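PDB 5VM2: alcohol dehydrogenase from Escherichia coli, which binds zinc and is probably an NAD(P)-dependent oxidoreductase of unknown specificity, acting on CH-OH groups and involved in membrane biogenesis. Local coordinates for residues A[164-175]-A[232-243]; A[179-190]-A[303-314]. One frame throughout, in Å; residues are numbered along the deposited sequence. Where two conformers were deposited one is given.

Interaction 1: A[164-175]-A[232-243]; sequences ADVKPGKKIIIL and FTEDMGADIVFE
The central pair of the parallel Rossmann sheet joins here: strand 171-175, strand 1 in the order 3-2-1-4-5-6, lies beside strand 4 (238-243), and I172 to L175 pair with I240 to E243. Three nearly straight backbone bonds zip them: I173 N to I240 O (3.1 Å), F242 N to I173 O (2.8 Å) and L175 N to F242 O (2.7 Å). At the entrance D239 breaks the pattern; its OD1 takes K171 N at 2.8 Å from above the carboxylate plane, and the bonds from D239 N and I240 N to K171 O are weak. On one face of the sheet the F242 ring receives I172 CG2 (3.7 Å from CE1) and V166 CG2 at its edge, in plane, while A164 CB meets CZ at 3.6 Å. On the other, I173 CD1 rests on A238 CB. K171, bent at chi3 and chi4 (66° and 73°), curls over F232: CE sits above the ring centre and NZ makes a cation-pi contact, 3.9 Å from the centroid. E195 is a long, weak ion partner of that amine. Backbone bonds and aliphatic packing thus fix the sheet centre, whereas at the start of the strands a carboxylate and an aromatic face receive the backbone N-H and amine of K171.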
loop_
_atom_site.group_PDB
_atom_site.type_symbol
_atom_site.label_atom_id
_atom_site.label_comp_id
_atom_site.label_asym_id
_atom_site.label_seq_id
_atom_site.Cartn_x
_atom_site.Cartn_y
_atom_site.Cartn_z
ATOM N N ALA A 164 -7.747 3.469 13.440
ATOM C CA ALA A 164 -8.307 4.746 13.858
ATOM C C ALA A 164 -9.705 4.619 14.447
ATOM O O ALA A 164 -10.219 5.609 14.976
ATOM C CB ALA A 164 -8.335 5.719 12.676
ATOM N N ASP A 165 -10.315 3.435 14.379
ATOM C CA ASP A 165 -11.688 3.217 14.844
ATOM C C ASP A 165 -12.667 4.147 14.122
ATOM O O ASP A 165 -13.506 4.806 14.738
ATOM C CB ASP A 165 -11.784 3.383 16.365
ATOM C CG ASP A 165 -13.066 2.812 16.935
ATOM O OD1 ASP A 165 -13.636 1.896 16.311
ATOM O OD2 ASP A 165 -13.497 3.279 18.012
ATOM N N VAL A 166 -12.540 4.205 12.793
ATOM C CA VAL A 166 -13.487 4.966 11.991
ATOM C C VAL A 166 -14.888 4.407 12.200
ATOM O O VAL A 166 -15.099 3.186 12.225
ATOM C CB VAL A 166 -13.083 4.932 10.508
ATOM C CG1 VAL A 166 -14.191 5.532 9.633
ATOM C CG2 VAL A 166 -11.775 5.679 10.303
ATOM N N LYS A 167 -15.852 5.307 12.356
ATOM C CA LYS A 167 -17.228 4.938 12.650
ATOM C C LYS A 167 -18.135 6.031 12.108
ATOM O O LYS A 167 -17.681 7.156 11.872
ATOM C CB LYS A 167 -17.450 4.764 14.161
ATOM C CG LYS A 167 -16.924 3.457 14.742
ATOM C CD LYS A 167 -17.956 2.347 14.652
ATOM C CE LYS A 167 -17.361 0.997 15.028
ATOM N NZ LYS A 167 -16.514 0.440 13.941
ATOM N N PRO A 168 -19.417 5.728 11.891
ATOM C CA PRO A 168 -20.367 6.808 11.593
ATOM C C PRO A 168 -20.317 7.842 12.707
ATOM O O PRO A 168 -20.092 7.510 13.873
ATOM C CB PRO A 168 -21.724 6.094 11.545
ATOM C CG PRO A 168 -21.411 4.659 11.315
ATOM C CD PRO A 168 -20.062 4.402 11.908
ATOM N N GLY A 169 -20.486 9.109 12.337
ATOM C CA GLY A 169 -20.442 10.195 13.289
ATOM C C GLY A 169 -19.065 10.769 13.542
ATOM O O GLY A 169 -18.943 11.726 14.322
ATOM N N LYS A 170 -18.026 10.218 12.924
ATOM C CA LYS A 170 -16.676 10.753 13.031
ATOM C C LYS A 170 -16.348 11.510 11.750
ATOM O O LYS A 170 -16.388 10.935 10.656
ATOM C CB LYS A 170 -15.663 9.640 13.288
ATOM C CG LYS A 170 -15.893 8.966 14.631
ATOM C CD LYS A 170 -14.760 8.045 15.033
ATOM C CE LYS A 170 -14.893 7.667 16.508
ATOM N NZ LYS A 170 -13.991 6.547 16.898
ATOM N N LYS A 171 -16.056 12.800 11.886
ATOM C CA LYS A 171 -15.681 13.610 10.737
ATOM C C LYS A 171 -14.210 13.379 10.440
ATOM O O LYS A 171 -13.377 13.421 11.349
ATOM C CB LYS A 171 -15.942 15.091 11.001
ATOM C CG LYS A 171 -17.399 15.428 11.212
ATOM C CD LYS A 171 -17.616 16.932 11.209
ATOM C CE LYS A 171 -17.329 17.523 9.843
ATOM N NZ LYS A 171 -18.388 17.193 8.847
ATOM N N ILE A 172 -13.888 13.153 9.169
ATOM C CA ILE A 172 -12.567 12.681 8.774
ATOM C C ILE A 172 -11.965 13.639 7.754
ATOM O O ILE A 172 -12.652 14.113 6.840
ATOM C CB ILE A 172 -12.649 11.243 8.223
ATOM C CG1 ILE A 172 -13.094 10.298 9.346
ATOM C CG2 ILE A 172 -11.311 10.790 7.642
ATOM C CD1 ILE A 172 -12.996 8.851 9.000
ATOM N N ILE A 173 -10.678 13.938 7.933
ATOM C CA ILE A 173 -9.881 14.683 6.968
ATOM C C ILE A 173 -8.739 13.783 6.532
ATOM O O ILE A 173 -7.998 13.263 7.374
ATOM C CB ILE A 173 -9.336 15.993 7.552
ATOM C CG1 ILE A 173 -10.478 16.937 7.931
ATOM C CG2 ILE A 173 -8.406 16.657 6.547
ATOM C CD1 ILE A 173 -10.016 18.183 8.657
ATOM N N ILE A 174 -8.598 13.597 5.227
ATOM C CA ILE A 174 -7.510 12.821 4.654
ATOM C C ILE A 174 -6.593 13.782 3.909
ATOM O O ILE A 174 -7.009 14.422 2.932
ATOM C CB ILE A 174 -8.040 11.717 3.731
ATOM C CG1 ILE A 174 -8.831 10.703 4.567
ATOM C CG2 ILE A 174 -6.896 11.043 2.991
ATOM C CD1 ILE A 174 -9.514 9.665 3.759
ATOM N N LEU A 175 -5.354 13.902 4.380
ATOM C CA LEU A 175 -4.356 14.745 3.732
ATOM C C LEU A 175 -3.610 13.893 2.711
ATOM O O LEU A 175 -2.805 13.028 3.077
ATOM C CB LEU A 175 -3.406 15.349 4.761
ATOM C CG LEU A 175 -4.057 16.198 5.859
ATOM C CD1 LEU A 175 -2.997 16.742 6.808
ATOM C CD2 LEU A 175 -4.885 17.329 5.268
ATOM N N PHE A 232 -15.336 22.999 7.203
ATOM C CA PHE A 232 -15.844 21.635 7.089
ATOM C C PHE A 232 -16.230 21.065 8.450
ATOM O O PHE A 232 -17.251 20.378 8.576
ATOM C CB PHE A 232 -14.792 20.766 6.396
ATOM C CG PHE A 232 -15.049 19.287 6.478
ATOM C CD1 PHE A 232 -14.174 18.457 7.167
ATOM C CD2 PHE A 232 -16.141 18.718 5.844
ATOM C CE1 PHE A 232 -14.399 17.089 7.239
ATOM C CE2 PHE A 232 -16.371 17.352 5.909
ATOM C CZ PHE A 232 -15.503 16.537 6.601
ATOM N N THR A 233 -15.440 21.356 9.485
ATOM C CA THR A 233 -15.671 20.819 10.821
ATOM C C THR A 233 -16.333 21.823 11.755
ATOM O O THR A 233 -16.362 21.596 12.971
ATOM C CB THR A 233 -14.355 20.333 11.438
ATOM O OG1 THR A 233 -13.471 21.446 11.627
ATOM C CG2 THR A 233 -13.687 19.304 10.536
ATOM N N GLU A 234 -16.861 22.925 11.221
ATOM C CA GLU A 234 -17.561 23.928 12.021
ATOM C C GLU A 234 -16.680 24.445 13.155
ATOM O O GLU A 234 -17.131 24.607 14.290
ATOM C CB GLU A 234 -18.880 23.374 12.565
ATOM C CG GLU A 234 -19.961 23.236 11.510
ATOM C CD GLU A 234 -20.747 21.952 11.653
ATOM O OE1 GLU A 234 -20.391 20.960 10.982
ATOM O OE2 GLU A 234 -21.720 21.936 12.435
ATOM N N ASP A 235 -15.407 24.687 12.847
ATOM C CA ASP A 235 -14.409 25.210 13.776
ATOM C C ASP A 235 -14.138 24.272 14.944
ATOM O O ASP A 235 -13.518 24.683 15.933
ATOM C CB ASP A 235 -14.808 26.595 14.298
ATOM C CG ASP A 235 -15.187 27.540 13.181
ATOM O OD1 ASP A 235 -14.406 27.663 12.215
ATOM O OD2 ASP A 235 -16.269 28.156 13.266
ATOM N N MET A 236 -14.587 23.022 14.857
ATOM C CA MET A 236 -14.307 22.099 15.948
ATOM C C MET A 236 -13.121 21.190 15.666
ATOM O O MET A 236 -12.544 20.645 16.613
ATOM C CB MET A 236 -15.533 21.224 16.238
ATOM C CG MET A 236 -16.871 21.940 16.143
ATOM S SD MET A 236 -17.197 23.031 17.546
ATOM C CE MET A 236 -18.154 24.329 16.766
ATOM N N GLY A 237 -12.663 21.088 14.426
ATOM C CA GLY A 237 -11.653 20.116 14.072
ATOM C C GLY A 237 -12.262 18.760 13.758
ATOM O O GLY A 237 -13.397 18.453 14.115
ATOM N N ALA A 238 -11.486 17.934 13.068
ATOM C CA ALA A 238 -11.951 16.611 12.679
ATOM C C ALA A 238 -11.688 15.586 13.779
ATOM O O ALA A 238 -10.720 15.692 14.536
ATOM C CB ALA A 238 -11.274 16.166 11.380
ATOM N N ASP A 239 -12.569 14.582 13.858
ATOM C CA ASP A 239 -12.348 13.465 14.777
ATOM C C ASP A 239 -11.044 12.739 14.462
ATOM O O ASP A 239 -10.301 12.349 15.373
ATOM C CB ASP A 239 -13.514 12.479 14.702
ATOM C CG ASP A 239 -14.809 13.069 15.212
ATOM O OD1 ASP A 239 -15.463 13.811 14.451
ATOM O OD2 ASP A 239 -15.162 12.785 16.373
ATOM N N ILE A 240 -10.762 12.524 13.182
ATOM C CA ILE A 240 -9.581 11.785 12.750
ATOM C C ILE A 240 -8.976 12.526 11.573
ATOM O O ILE A 240 -9.694 12.897 10.641
ATOM C CB ILE A 240 -9.920 10.337 12.339
ATOM C CG1 ILE A 240 -10.634 9.583 13.469
ATOM C CG2 ILE A 240 -8.664 9.610 11.920
ATOM C CD1 ILE A 240 -11.469 8.403 12.980
ATOM N N VAL A 241 -7.667 12.752 11.614
ATOM C CA VAL A 241 -6.931 13.282 10.474
ATOM C C VAL A 241 -5.941 12.215 10.043
ATOM O O VAL A 241 -5.114 11.766 10.851
ATOM C CB VAL A 241 -6.205 14.593 10.802
ATOM C CG1 VAL A 241 -5.507 15.124 9.550
ATOM C CG2 VAL A 241 -7.174 15.627 11.355
ATOM N N PHE A 242 -6.035 11.801 8.788
ATOM C CA PHE A 242 -5.079 10.881 8.196
ATOM C C PHE A 242 -4.061 11.680 7.397
ATOM O O PHE A 242 -4.435 12.500 6.551
ATOM C CB PHE A 242 -5.772 9.870 7.282
ATOM C CG PHE A 242 -6.677 8.921 7.997
ATOM C CD1 PHE A 242 -8.019 9.232 8.182
ATOM C CD2 PHE A 242 -6.193 7.722 8.486
ATOM C CE1 PHE A 242 -8.869 8.350 8.842
ATOM C CE2 PHE A 242 -7.032 6.840 9.151
ATOM C CZ PHE A 242 -8.373 7.156 9.328
ATOM N N GLU A 243 -2.783 11.446 7.670
ATOM C CA GLU A 243 -1.698 11.976 6.857
ATOM C C GLU A 243 -1.176 10.844 5.980
ATOM O O GLU A 243 -0.683 9.834 6.491
ATOM C CB GLU A 243 -0.589 12.555 7.733
ATOM C CG GLU A 243 0.326 13.524 7.010
ATOM C CD GLU A 243 1.283 12.823 6.069
ATOM O OE1 GLU A 243 1.540 13.364 4.975
ATOM O OE2 GLU A 243 1.773 11.730 6.422
#

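Interaction 2: A[179-190]-A[303-314]; sequences CIGLMTLQACKC and AISSGRFDVKSM
Q186 grips the backbone of D310 with both ends of its amide: OE1 accepts D310 N (2.7 Å, 166° at the hydrogen) and NE2 donates to D310 O (2.7 Å, 173°). The acceptor D310 O lies in the amide plane of Q186, but NE2 approaches from above the carbonyl plane of D310. With both ends engaged, the rotation of the buried amide is fixed. The same side chain lays CB over the centre of the F309 ring, 3.5 Å from the centroid, while M183 SD comes to the ring edge in plane, 3.5 Å from CE2, a Met-aromatic contact. Bent at chi2 (-50°), M183 also brings SD to 3.7 Å from M314 SD and CE against V311 CG1. M314 CE reaches L182 CB, and M158 of helix 145-163 touches both A187 and F309. D310 OD1 accepts S313 N, an Asx motif, and OD2 binds S313 OG. Toward C190 the packing gives way to solvent. C190 SG touches R308 CG at 3.8 Å, and beyond it a water joins C190 O to R308 NH1 at the guanidinium edge. The segment after helix 297-305 is therefore held to the Rossmann helix by two hydrogen bonds from the Q186 amide within a sulfur-rich apolar patch, with a water link between C190 and R308 on the solvent side.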
loop_
_atom_site.group_PDB
_atom_site.type_symbol
_atom_site.label_atom_id
_atom_site.label_comp_id
_atom_site.label_asym_id
_atom_site.label_seq_id
_atom_site.Cartn_x
_atom_site.Cartn_y
_atom_site.Cartn_z
ATOM N N CYS A 179 -2.331 7.297 -4.067
ATOM C CA CYS A 179 -2.848 5.935 -3.940
ATOM C C CYS A 179 -3.290 5.627 -2.511
ATOM O O CYS A 179 -4.435 5.225 -2.277
ATOM C CB CYS A 179 -1.796 4.925 -4.401
ATOM S SG CYS A 179 -2.327 3.212 -4.160
ATOM N N ILE A 180 -2.408 5.847 -1.535
ATOM C CA ILE A 180 -2.726 5.476 -0.161
ATOM C C ILE A 180 -3.839 6.349 0.413
ATOM O O ILE A 180 -4.658 5.876 1.212
ATOM C CB ILE A 180 -1.457 5.531 0.708
ATOM C CG1 ILE A 180 -0.372 4.629 0.112
ATOM C CG2 ILE A 180 -1.780 5.098 2.116
ATOM C CD1 ILE A 180 -0.772 3.164 0.034
ATOM N N GLY A 181 -3.900 7.623 0.019
ATOM C CA GLY A 181 -4.989 8.472 0.479
ATOM C C GLY A 181 -6.337 8.037 -0.065
ATOM O O GLY A 181 -7.352 8.096 0.636
ATOM N N LEU A 182 -6.365 7.591 -1.322
ATOM C CA LEU A 182 -7.603 7.096 -1.913
ATOM C C LEU A 182 -8.001 5.754 -1.314
ATOM O O LEU A 182 -9.193 5.495 -1.101
ATOM C CB LEU A 182 -7.443 7.000 -3.431
ATOM C CG LEU A 182 -7.187 8.362 -4.078
ATOM C CD1 LEU A 182 -6.910 8.221 -5.562
ATOM C CD2 LEU A 182 -8.370 9.288 -3.829
ATOM N N MET A 183 -7.020 4.890 -1.028
ATOM C CA MET A 183 -7.311 3.651 -0.310
ATOM C C MET A 183 -7.886 3.938 1.070
ATOM O O MET A 183 -8.843 3.282 1.498
ATOM C CB MET A 183 -6.052 2.795 -0.178
ATOM C CG MET A 183 -5.491 2.270 -1.493
ATOM S SD MET A 183 -6.728 1.471 -2.521
ATOM C CE MET A 183 -5.699 0.687 -3.766
ATOM N N THR A 184 -7.299 4.902 1.786
ATOM C CA THR A 184 -7.799 5.259 3.112
ATOM C C THR A 184 -9.215 5.819 3.031
ATOM O O THR A 184 -10.070 5.491 3.863
ATOM C CB THR A 184 -6.853 6.265 3.771
ATOM O OG1 THR A 184 -5.522 5.726 3.792
ATOM C CG2 THR A 184 -7.296 6.564 5.202
ATOM N N LEU A 185 -9.485 6.649 2.019
ATOM C CA LEU A 185 -10.830 7.177 1.797
ATOM C C LEU A 185 -11.854 6.056 1.648
ATOM O O LEU A 185 -12.892 6.048 2.320
ATOM C CB LEU A 185 -10.819 8.080 0.562
ATOM C CG LEU A 185 -12.110 8.371 -0.203
ATOM C CD1 LEU A 185 -13.067 9.188 0.665
ATOM C CD2 LEU A 185 -11.775 9.095 -1.518
ATOM N N GLN A 186 -11.578 5.094 0.768
ATOM C CA GLN A 186 -12.520 4.000 0.569
ATOM C C GLN A 186 -12.638 3.132 1.819
ATOM O O GLN A 186 -13.725 2.633 2.135
ATOM C CB GLN A 186 -12.096 3.181 -0.646
ATOM C CG GLN A 186 -12.087 4.004 -1.925
ATOM C CD GLN A 186 -12.147 3.147 -3.161
ATOM O OE1 GLN A 186 -13.206 2.650 -3.526
ATOM N NE2 GLN A 186 -11.005 2.970 -3.818
ATOM N N ALA A 187 -11.541 2.963 2.559
ATOM C CA ALA A 187 -11.631 2.231 3.820
ATOM C C ALA A 187 -12.519 2.969 4.817
ATOM O O ALA A 187 -13.365 2.354 5.476
ATOM C CB ALA A 187 -10.239 1.997 4.403
ATOM N N CYS A 188 -12.358 4.293 4.925
ATOM C CA CYS A 188 -13.220 5.066 5.816
ATOM C C CYS A 188 -14.685 4.929 5.422
ATOM O O CYS A 188 -15.562 4.833 6.289
ATOM C CB CYS A 188 -12.801 6.535 5.823
ATOM S SG CYS A 188 -11.208 6.836 6.622
ATOM N N LYS A 189 -14.968 4.907 4.116
ATOM C CA LYS A 189 -16.343 4.701 3.667
ATOM C C LYS A 189 -16.860 3.330 4.083
ATOM O O LYS A 189 -18.004 3.197 4.538
ATOM C CB LYS A 189 -16.430 4.847 2.147
ATOM C CG LYS A 189 -16.137 6.240 1.628
ATOM C CD LYS A 189 -17.121 6.627 0.532
ATOM C CE LYS A 189 -16.899 5.806 -0.730
ATOM N NZ LYS A 189 -18.177 5.458 -1.417
ATOM N N CYS A 190 -16.033 2.294 3.935
ATOM C CA CYS A 190 -16.461 0.947 4.295
ATOM C C CYS A 190 -16.738 0.826 5.786
ATOM O O CYS A 190 -17.556 -0.002 6.194
ATOM C CB CYS A 190 -15.405 -0.069 3.869
ATOM S SG CYS A 190 -15.296 -0.272 2.079
ATOM N N ALA A 303 -14.207 -6.441 0.737
ATOM C CA ALA A 303 -14.688 -5.111 0.385
ATOM C C ALA A 303 -14.565 -4.855 -1.110
ATOM O O ALA A 303 -15.472 -4.284 -1.727
ATOM C CB ALA A 303 -13.923 -4.055 1.182
ATOM N N ILE A 304 -13.456 -5.285 -1.716
ATOM C CA ILE A 304 -13.276 -5.083 -3.148
ATOM C C ILE A 304 -14.231 -5.977 -3.937
ATOM O O ILE A 304 -14.886 -5.530 -4.888
ATOM C CB ILE A 304 -11.807 -5.323 -3.537
ATOM C CG1 ILE A 304 -10.919 -4.253 -2.892
ATOM C CG2 ILE A 304 -11.655 -5.323 -5.055
ATOM C CD1 ILE A 304 -9.457 -4.635 -2.786
ATOM N N SER A 305 -14.347 -7.245 -3.537
ATOM C CA SER A 305 -15.209 -8.175 -4.265
ATOM C C SER A 305 -16.657 -7.702 -4.286
ATOM O O SER A 305 -17.362 -7.884 -5.287
ATOM C CB SER A 305 -15.128 -9.568 -3.647
ATOM O OG SER A 305 -15.986 -10.452 -4.339
ATOM N N SER A 306 -17.121 -7.106 -3.187
ATOM C CA SER A 306 -18.499 -6.639 -3.097
ATOM C C SER A 306 -18.782 -5.461 -4.020
ATOM O O SER A 306 -19.951 -5.146 -4.260
ATOM C CB SER A 306 -18.819 -6.242 -1.654
ATOM O OG SER A 306 -18.155 -5.031 -1.309
ATOM N N GLY A 307 -17.744 -4.804 -4.540
ATOM C CA GLY A 307 -17.910 -3.585 -5.300
ATOM C C GLY A 307 -17.898 -2.320 -4.470
ATOM O O GLY A 307 -17.818 -1.222 -5.039
ATOM N N ARG A 308 -17.973 -2.436 -3.142
ATOM C CA ARG A 308 -17.969 -1.250 -2.293
ATOM C C ARG A 308 -16.631 -0.526 -2.348
ATOM O O ARG A 308 -16.587 0.706 -2.253
ATOM C CB ARG A 308 -18.303 -1.638 -0.852
ATOM C CG ARG A 308 -18.560 -0.456 0.067
ATOM C CD ARG A 308 -19.224 -0.895 1.367
ATOM N NE ARG A 308 -20.599 -1.346 1.161
ATOM C CZ ARG A 308 -21.367 -1.862 2.117
ATOM N NH1 ARG A 308 -20.893 -1.998 3.352
ATOM N NH2 ARG A 308 -22.607 -2.245 1.845
ATOM N N PHE A 309 -15.543 -1.269 -2.510
ATOM C CA PHE A 309 -14.187 -0.737 -2.558
ATOM C C PHE A 309 -13.697 -0.916 -3.994
ATOM O O PHE A 309 -13.556 -2.049 -4.464
ATOM C CB PHE A 309 -13.314 -1.485 -1.550
ATOM C CG PHE A 309 -12.051 -0.767 -1.148
ATOM C CD1 PHE A 309 -11.768 -0.563 0.192
ATOM C CD2 PHE A 309 -11.127 -0.350 -2.098
ATOM C CE1 PHE A 309 -10.603 0.073 0.580
ATOM C CE2 PHE A 309 -9.959 0.287 -1.716
ATOM C CZ PHE A 309 -9.695 0.494 -0.374
ATOM N N ASP A 310 -13.460 0.198 -4.696
ATOM C CA ASP A 310 -13.123 0.189 -6.127
ATOM C C ASP A 310 -11.624 0.430 -6.288
ATOM O O ASP A 310 -11.146 1.556 -6.125
ATOM C CB ASP A 310 -13.945 1.242 -6.871
ATOM C CG ASP A 310 -13.685 1.266 -8.388
ATOM O OD1 ASP A 310 -12.759 0.589 -8.886
ATOM O OD2 ASP A 310 -14.422 1.988 -9.093
ATOM N N VAL A 311 -10.882 -0.628 -6.628
ATOM C CA VAL A 311 -9.457 -0.495 -6.922
ATOM C C VAL A 311 -9.161 -0.490 -8.422
ATOM O O VAL A 311 -8.107 0.025 -8.830
ATOM C CB VAL A 311 -8.629 -1.600 -6.224
ATOM C CG1 VAL A 311 -8.697 -1.443 -4.717
ATOM C CG2 VAL A 311 -9.096 -2.993 -6.644
ATOM N N LYS A 312 -10.058 -1.036 -9.251
ATOM C CA LYS A 312 -9.823 -1.074 -10.690
ATOM C C LYS A 312 -9.810 0.327 -11.283
ATOM O O LYS A 312 -8.990 0.631 -12.157
ATOM C CB LYS A 312 -10.890 -1.936 -11.365
ATOM C CG LYS A 312 -10.927 -1.830 -12.881
ATOM C CD LYS A 312 -11.913 -2.826 -13.477
ATOM C CE LYS A 312 -11.648 -4.238 -12.971
ATOM N NZ LYS A 312 -10.265 -4.695 -13.286
ATOM N N SER A 313 -10.709 1.197 -10.816
ATOM C CA SER A 313 -10.767 2.561 -11.325
ATOM C C SER A 313 -9.520 3.366 -10.991
ATOM O O SER A 313 -9.308 4.427 -11.583
ATOM C CB SER A 313 -11.999 3.276 -10.770
ATOM O OG SER A 313 -13.194 2.738 -11.312
ATOM N N MET A 314 -8.691 2.902 -10.056
ATOM C CA MET A 314 -7.516 3.678 -9.687
ATOM C C MET A 314 -6.347 3.457 -10.638
ATOM O O MET A 314 -5.471 4.326 -10.730
ATOM C CB MET A 314 -7.108 3.346 -8.251
ATOM C CG MET A 314 -8.226 3.613 -7.256
ATOM S SD MET A 314 -7.787 3.188 -5.564
ATOM C CE MET A 314 -6.249 4.101 -5.393
HETATM O O HOH W 1 -18.493 3.122 -2.063
HETATM O O HOH W 2 -18.402 -2.106 4.743
#

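Helix 179-190 of interaction 2 directly follows strand 171-175 of interaction 1 in the chain, and the glycine-rich turn and the start of the helix are consistent with the GxGxxG pattern of Rossmann folds. The two contacts touch across the sheet face: I174 CD1 packs on L185 CA at 3.4 Å, and C188 SG meets both I172 and F242. One side of the helix thus covers the sheet while another receives 303-314. Interaction 1 is buried core, built from backbone bonding along neighbouring strands, with E243, bound to T250, at their far end. Interaction 2, nearer the chain centre yet only partly buried, relies on side-chain chemistry: amide, sulfur, ring and bridging water.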